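Local coordinates for putative cytoplasmic protein (Salmonella typhimurium LT2, PDB 2Q02) that is of unknown function but binds zinc in a xylose isomerase-like TIM barrel and, going by its family, may act as an isomerase, at residues L210-E213 against Q214-M217; R232-N235 against M236-G240. One frame throughout, in Å; residues are numbered along the deposited sequence.

In the fold
Both contacts are local and lie in series between strand 193-198 and strand 242-244, the last two strands of the eight-stranded barrel. Contact 1 is in the long loop that follows strand 193-198, and contact 2 at the end of helix 226-235, where the chain turns back toward strand 242-244. They do not touch: their centres are 25 Å apart and their nearest atoms about 13 Å. Their relation to the zinc site of Glu-139, Asp-170, His-197 and Glu-245 differs sharply. The side chain of Arg-215 in contact 1 comes within about 4 Å of the zinc ion, whereas that of Tyr-238 in contact 2 stays about 12 Å away.

Contact 1 (L210-E213 against Q214-M217); sequences LADE and QRIM
Gln-214 sets CG beside its own backbone N and bends at chi2 (78°), which folds the amide back over the turn until OE1 meets the backbone N of Ala-211. This bond is short, 2.7 Å from Ala-211 N to Gln-214 OE1, and the donor sits nearly along the C=O axis of the amide. Gln-214 N in turn donates to Ala-211 O at 3.1 Å. Side chain and backbone of one residue thus tie both polar atoms of Ala-211. On the flank of the folded glutamine, Leu-210 CD2 packs against Gln-214 CG at 4.1 Å.

One residue further on, Arg-215 N bonds to Asp-212 O at 2.9 Å, and the two side chains run side by side in the same direction. A bend at chi3 (66°) turns the arginine tip so that NH1 reaches Asp-212 OD1 at 3.2 Å in a salt bridge. The carboxylate oxygen lies at the guanidinium edge, near its plane, yet is itself met from above the carboxylate plane; the two planes are 66° apart.

The guanidinium is further fixed by Ser-199 at NE and by Asp-170 and Glu-245 at NH2. Since those two acids also bind zinc, Arg-215 is a second-shell residue that probably helps position them, and the salt bridge to Asp-212 probably helps hold Arg-215 in place. A short 3-10 turn in the loop after strand 193-198 thereby presents Arg-215 to the zinc site of this xylose isomerase-like TIM barrel.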
ATOM      1  N   LEU A 210     -17.181   6.131  -5.291  1.00 47.19           N
ATOM      2  CA  LEU A 210     -16.382   5.878  -4.080  1.00 46.18           C
ATOM      3  C   LEU A 210     -15.035   6.586  -4.161  1.00 46.34           C
ATOM      4  O   LEU A 210     -14.464   6.707  -5.245  1.00 47.96           O
ATOM      5  CB  LEU A 210     -16.160   4.377  -3.873  1.00 45.63           C
ATOM      6  CG  LEU A 210     -17.345   3.553  -3.368  1.00 45.05           C
ATOM      7  CD1 LEU A 210     -17.025   2.086  -3.445  1.00 42.69           C
ATOM      8  CD2 LEU A 210     -17.721   3.940  -1.934  1.00 49.37           C
ATOM      9  N   ALA A 211     -14.565   7.076  -3.013  1.00 46.15           N
ATOM     10  CA  ALA A 211     -13.249   7.730  -2.867  1.00 45.46           C
ATOM     11  C   ALA A 211     -12.563   7.233  -1.586  1.00 44.55           C
ATOM     12  O   ALA A 211     -13.177   6.542  -0.777  1.00 43.78           O
ATOM     13  CB  ALA A 211     -13.391   9.254  -2.837  1.00 43.74           C
ATOM     14  N   ASP A 212     -11.293   7.581  -1.420  1.00 45.31           N
ATOM     15  CA  ASP A 212     -10.506   7.157  -0.257  1.00 46.77           C
ATOM     16  C   ASP A 212     -11.125   7.542   1.094  1.00 46.67           C
ATOM     17  O   ASP A 212     -10.940   6.820   2.079  1.00 48.39           O
ATOM     18  CB  ASP A 212      -9.080   7.701  -0.340  1.00 47.51           C
ATOM     19  CG  ASP A 212      -8.272   7.057  -1.456  1.00 51.44           C
ATOM     20  OD1 ASP A 212      -8.590   5.934  -1.868  1.00 55.96           O
ATOM     21  OD2 ASP A 212      -7.313   7.680  -1.935  1.00 63.53           O
ATOM     22  N   GLU A 213     -11.872   8.641   1.136  1.00 44.70           N
ATOM     23  CA  GLU A 213     -12.549   9.083   2.370  1.00 45.16           C
ATOM     24  C   GLU A 213     -13.524   8.033   2.989  1.00 43.90           C
ATOM     25  O   GLU A 213     -13.835   8.104   4.172  1.00 41.09           O
ATOM     26  CB  GLU A 213     -13.276  10.420   2.098  1.00 44.19           C
ATOM     27  CG  GLU A 213     -14.280  10.890   3.143  1.00 44.38           C
ATOM     28  CD  GLU A 213     -13.702  11.014   4.546  1.00 46.62           C
ATOM     29  OE1 GLU A 213     -12.473  11.203   4.650  1.00 44.80           O
ATOM     30  OE2 GLU A 213     -14.482  10.931   5.540  1.00 48.72           O
ATOM     31  N   GLN A 214     -14.002   7.084   2.181  1.00 44.29           N
ATOM     32  CA  GLN A 214     -14.909   6.029   2.655  1.00 44.64           C
ATOM     33  C   GLN A 214     -14.158   4.814   3.197  1.00 44.70           C
ATOM     34  O   GLN A 214     -14.772   3.878   3.696  1.00 44.71           O
ATOM     35  CB  GLN A 214     -15.834   5.560   1.527  1.00 45.12           C
ATOM     36  CG  GLN A 214     -16.958   6.524   1.158  1.00 45.41           C
ATOM     37  CD  GLN A 214     -16.493   7.690   0.294  1.00 44.57           C
ATOM     38  OE1 GLN A 214     -15.996   7.507  -0.810  1.00 46.03           O
ATOM     39  NE2 GLN A 214     -16.655   8.888   0.801  1.00 42.41           N
ATOM     40  N   ARG A 215     -12.837   4.821   3.096  1.00 45.14           N
ATOM     41  CA  ARG A 215     -12.062   3.643   3.422  1.00 45.13           C
ATOM     42  C   ARG A 215     -11.773   3.611   4.909  1.00 44.75           C
ATOM     43  O   ARG A 215     -10.985   4.418   5.426  1.00 44.68           O
ATOM     44  CB  ARG A 215     -10.768   3.580   2.604  1.00 45.63           C
ATOM     45  CG  ARG A 215     -10.996   3.297   1.131  1.00 44.37           C
ATOM     46  CD  ARG A 215      -9.758   3.505   0.345  1.00 44.26           C
ATOM     47  NE  ARG A 215      -8.741   2.537   0.703  1.00 48.42           N
ATOM     48  CZ  ARG A 215      -7.537   2.461   0.134  1.00 52.25           C
ATOM     49  NH1 ARG A 215      -7.181   3.302  -0.845  1.00 53.36           N
ATOM     50  NH2 ARG A 215      -6.680   1.536   0.553  1.00 47.59           N
ATOM     51  N   ILE A 216     -12.427   2.668   5.582  1.00 44.36           N
ATOM     52  CA  ILE A 216     -12.242   2.441   7.013  1.00 44.92           C
ATOM     53  C   ILE A 216     -11.595   1.055   7.237  1.00 44.00           C
ATOM     54  O   ILE A 216     -10.720   0.660   6.487  1.00 44.88           O
ATOM     55  CB  ILE A 216     -13.569   2.659   7.783  1.00 43.72           C
ATOM     56  CG1 ILE A 216     -14.670   1.666   7.355  1.00 43.53           C
ATOM     57  CG2 ILE A 216     -14.035   4.070   7.551  1.00 46.60           C
ATOM     58  CD1 ILE A 216     -16.009   1.902   8.055  1.00 45.02           C
HETATM   59  N   MSE A 217     -11.987   0.338   8.275  1.00 44.09           N
HETATM   60  CA  MSE A 217     -11.434  -0.974   8.540  1.00 43.97           C
HETATM   61  C   MSE A 217     -12.473  -2.078   8.257  1.00 44.39           C
HETATM   62  O   MSE A 217     -13.587  -1.799   7.776  1.00 43.88           O
HETATM   63  CB  MSE A 217     -10.858  -0.994   9.960  1.00 43.57           C
HETATM   64  CG  MSE A 217      -9.583  -0.147  10.066  1.00 41.96           C
HETATM   65 SE   MSE A 217      -7.978  -1.060   9.262  0.75 37.95          SE
HETATM   66  CE  MSE A 217      -7.651  -2.275  10.736  1.00 43.09           C
TER

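Contact 2 (R232-N235 against M236-G240); sequences RLEN and MGYRG
Met-236 N donates to Arg-232 O at 2.7 Å and Tyr-238 N to Leu-233 O at 2.8 Å, backbone bonds that close the end of helix 226-235; a weak bond joins Gly-237 N to Glu-234 O. Gly-237, with phi at 103°, leaves the helical conformation here and makes the turn a Schellman motif.

Apolar contact follows the same turn. Leu-233 CB meets Tyr-238 CB at 3.8 Å, while SE of Met-236, a selenomethionine, lies 3.6 Å from Arg-232 CG, the two chains side by side and pointing the same way.

A charged pair adds to this: Glu-234 OE1 forms a salt bridge with Arg-239 NH1 at 3.0 Å, the chains crossing obliquely with their flat ends 38° apart. The bend of Arg-239 at chi2 (-71°) folds its guanidinium back toward the helix. Glu-234 OE2 is held by Tyr-242 and Arg-8, and Arg-232 pairs with Glu-181.

Leu-233 and Tyr-238 press together on Ile-193 and Val-196 of strand 193-198, and Tyr-238 also stacks edge-to-face with Tyr-242, so these two side chains join the end of helix 226-235 to the barrel strand 193-198, just before strand 242-244.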
ATOM      1  N   ARG A 232      -9.191 -15.837  -1.817  1.00 45.33           N
ATOM      2  CA  ARG A 232      -8.754 -16.219  -3.141  1.00 45.39           C
ATOM      3  C   ARG A 232      -7.225 -16.216  -3.247  1.00 45.51           C
ATOM      4  O   ARG A 232      -6.624 -17.175  -3.772  1.00 44.30           O
ATOM      5  CB  ARG A 232      -9.353 -15.281  -4.174  1.00 45.03           C
ATOM      6  CG  ARG A 232      -8.903 -15.609  -5.577  1.00 47.06           C
ATOM      7  CD  ARG A 232      -9.741 -14.889  -6.602  1.00 49.84           C
ATOM      8  NE  ARG A 232      -9.724 -13.418  -6.460  1.00 49.29           N
ATOM      9  CZ  ARG A 232     -10.551 -12.617  -7.131  1.00 47.62           C
ATOM     10  NH1 ARG A 232     -11.442 -13.154  -7.977  1.00 49.46           N
ATOM     11  NH2 ARG A 232     -10.505 -11.296  -6.965  1.00 47.45           N
ATOM     12  N   LEU A 233      -6.612 -15.134  -2.760  1.00 44.15           N
ATOM     13  CA  LEU A 233      -5.159 -14.996  -2.757  1.00 43.59           C
ATOM     14  C   LEU A 233      -4.522 -16.160  -2.026  1.00 43.42           C
ATOM     15  O   LEU A 233      -3.545 -16.754  -2.511  1.00 42.79           O
ATOM     16  CB  LEU A 233      -4.732 -13.665  -2.125  1.00 43.96           C
ATOM     17  CG  LEU A 233      -5.007 -12.416  -2.983  1.00 45.32           C
ATOM     18  CD1 LEU A 233      -4.776 -11.106  -2.229  1.00 43.57           C
ATOM     19  CD2 LEU A 233      -4.163 -12.444  -4.229  1.00 46.24           C
ATOM     20  N   GLU A 234      -5.094 -16.500  -0.872  1.00 42.85           N
ATOM     21  CA  GLU A 234      -4.627 -17.649  -0.103  1.00 43.88           C
ATOM     22  C   GLU A 234      -4.750 -18.962  -0.879  1.00 43.63           C
ATOM     23  O   GLU A 234      -3.835 -19.800  -0.848  1.00 42.26           O
ATOM     24  CB  GLU A 234      -5.378 -17.770   1.227  1.00 43.74           C
ATOM     25  CG  GLU A 234      -4.987 -16.742   2.284  1.00 45.12           C
ATOM     26  CD  GLU A 234      -3.483 -16.595   2.449  1.00 46.03           C
ATOM     27  OE1 GLU A 234      -2.842 -17.489   3.055  1.00 42.69           O
ATOM     28  OE2 GLU A 234      -2.958 -15.566   1.976  1.00 42.20           O
ATOM     29  N   ASN A 235      -5.877 -19.133  -1.566  1.00 44.02           N
ATOM     30  CA  ASN A 235      -6.122 -20.345  -2.335  1.00 44.76           C
ATOM     31  C   ASN A 235      -5.215 -20.429  -3.562  1.00 46.00           C
ATOM     32  O   ASN A 235      -4.780 -21.527  -3.931  1.00 46.78           O
ATOM     33  CB  ASN A 235      -7.597 -20.457  -2.708  1.00 44.43           C
ATOM     34  CG  ASN A 235      -8.474 -20.781  -1.501  1.00 46.45           C
ATOM     35  OD1 ASN A 235      -8.146 -21.648  -0.689  1.00 46.47           O
ATOM     36  ND2 ASN A 235      -9.583 -20.080  -1.374  1.00 51.31           N
HETATM   37  N   MSE A 236      -4.893 -19.272  -4.155  1.00 46.51           N
HETATM   38  CA  MSE A 236      -3.984 -19.207  -5.307  1.00 46.15           C
HETATM   39  C   MSE A 236      -2.498 -19.157  -4.911  1.00 45.91           C
HETATM   40  O   MSE A 236      -1.623 -19.072  -5.781  1.00 46.37           O
HETATM   41  CB  MSE A 236      -4.323 -18.014  -6.176  1.00 45.19           C
HETATM   42  CG  MSE A 236      -5.700 -18.032  -6.844  1.00 44.45           C
HETATM   43 SE   MSE A 236      -5.995 -16.226  -7.654  0.75 49.30          SE
HETATM   44  CE  MSE A 236      -4.489 -16.188  -8.893  1.00 51.43           C
ATOM     45  N   GLY A 237      -2.225 -19.206  -3.605  1.00 45.22           N
ATOM     46  CA  GLY A 237      -0.882 -19.461  -3.083  1.00 44.41           C
ATOM     47  C   GLY A 237      -0.123 -18.256  -2.554  1.00 43.75           C
ATOM     48  O   GLY A 237       1.075 -18.340  -2.345  1.00 42.22           O
ATOM     49  N   TYR A 238      -0.802 -17.135  -2.322  1.00 44.60           N
ATOM     50  CA  TYR A 238      -0.120 -15.935  -1.808  1.00 45.78           C
ATOM     51  C   TYR A 238       0.343 -16.146  -0.371  1.00 45.54           C
ATOM     52  O   TYR A 238      -0.484 -16.435   0.493  1.00 45.56           O
ATOM     53  CB  TYR A 238      -1.047 -14.715  -1.855  1.00 44.98           C
ATOM     54  CG  TYR A 238      -0.415 -13.410  -1.400  1.00 43.52           C
ATOM     55  CD1 TYR A 238       0.545 -12.772  -2.172  1.00 46.01           C
ATOM     56  CD2 TYR A 238      -0.815 -12.791  -0.223  1.00 43.96           C
ATOM     57  CE1 TYR A 238       1.113 -11.536  -1.772  1.00 45.07           C
ATOM     58  CE2 TYR A 238      -0.262 -11.561   0.185  1.00 44.80           C
ATOM     59  CZ  TYR A 238       0.703 -10.943  -0.588  1.00 44.80           C
ATOM     60  OH  TYR A 238       1.262  -9.750  -0.181  1.00 41.88           O
ATOM     61  N   ARG A 239       1.645 -15.965  -0.132  1.00 44.90           N
ATOM     62  CA  ARG A 239       2.243 -16.023   1.205  1.00 44.90           C
ATOM     63  C   ARG A 239       2.845 -14.685   1.631  1.00 44.71           C
ATOM     64  O   ARG A 239       3.663 -14.648   2.550  1.00 44.43           O
ATOM     65  CB  ARG A 239       3.357 -17.082   1.233  1.00 45.93           C
ATOM     66  CG  ARG A 239       2.879 -18.496   0.998  1.00 48.53           C
ATOM     67  CD  ARG A 239       2.093 -19.022   2.206  1.00 53.13           C
ATOM     68  NE  ARG A 239       1.235 -20.144   1.826  1.00 56.68           N
ATOM     69  CZ  ARG A 239      -0.064 -20.062   1.516  1.00 55.84           C
ATOM     70  NH1 ARG A 239      -0.712 -18.901   1.551  1.00 50.98           N
ATOM     71  NH2 ARG A 239      -0.728 -21.169   1.176  1.00 54.23           N
ATOM     72  N   GLY A 240       2.444 -13.596   0.969  1.00 43.86           N
ATOM     73  CA  GLY A 240       3.032 -12.282   1.201  1.00 43.80           C
ATOM     74  C   GLY A 240       2.325 -11.510   2.289  1.00 43.54           C
ATOM     75  O   GLY A 240       1.547 -12.060   3.029  1.00 44.39           O
TER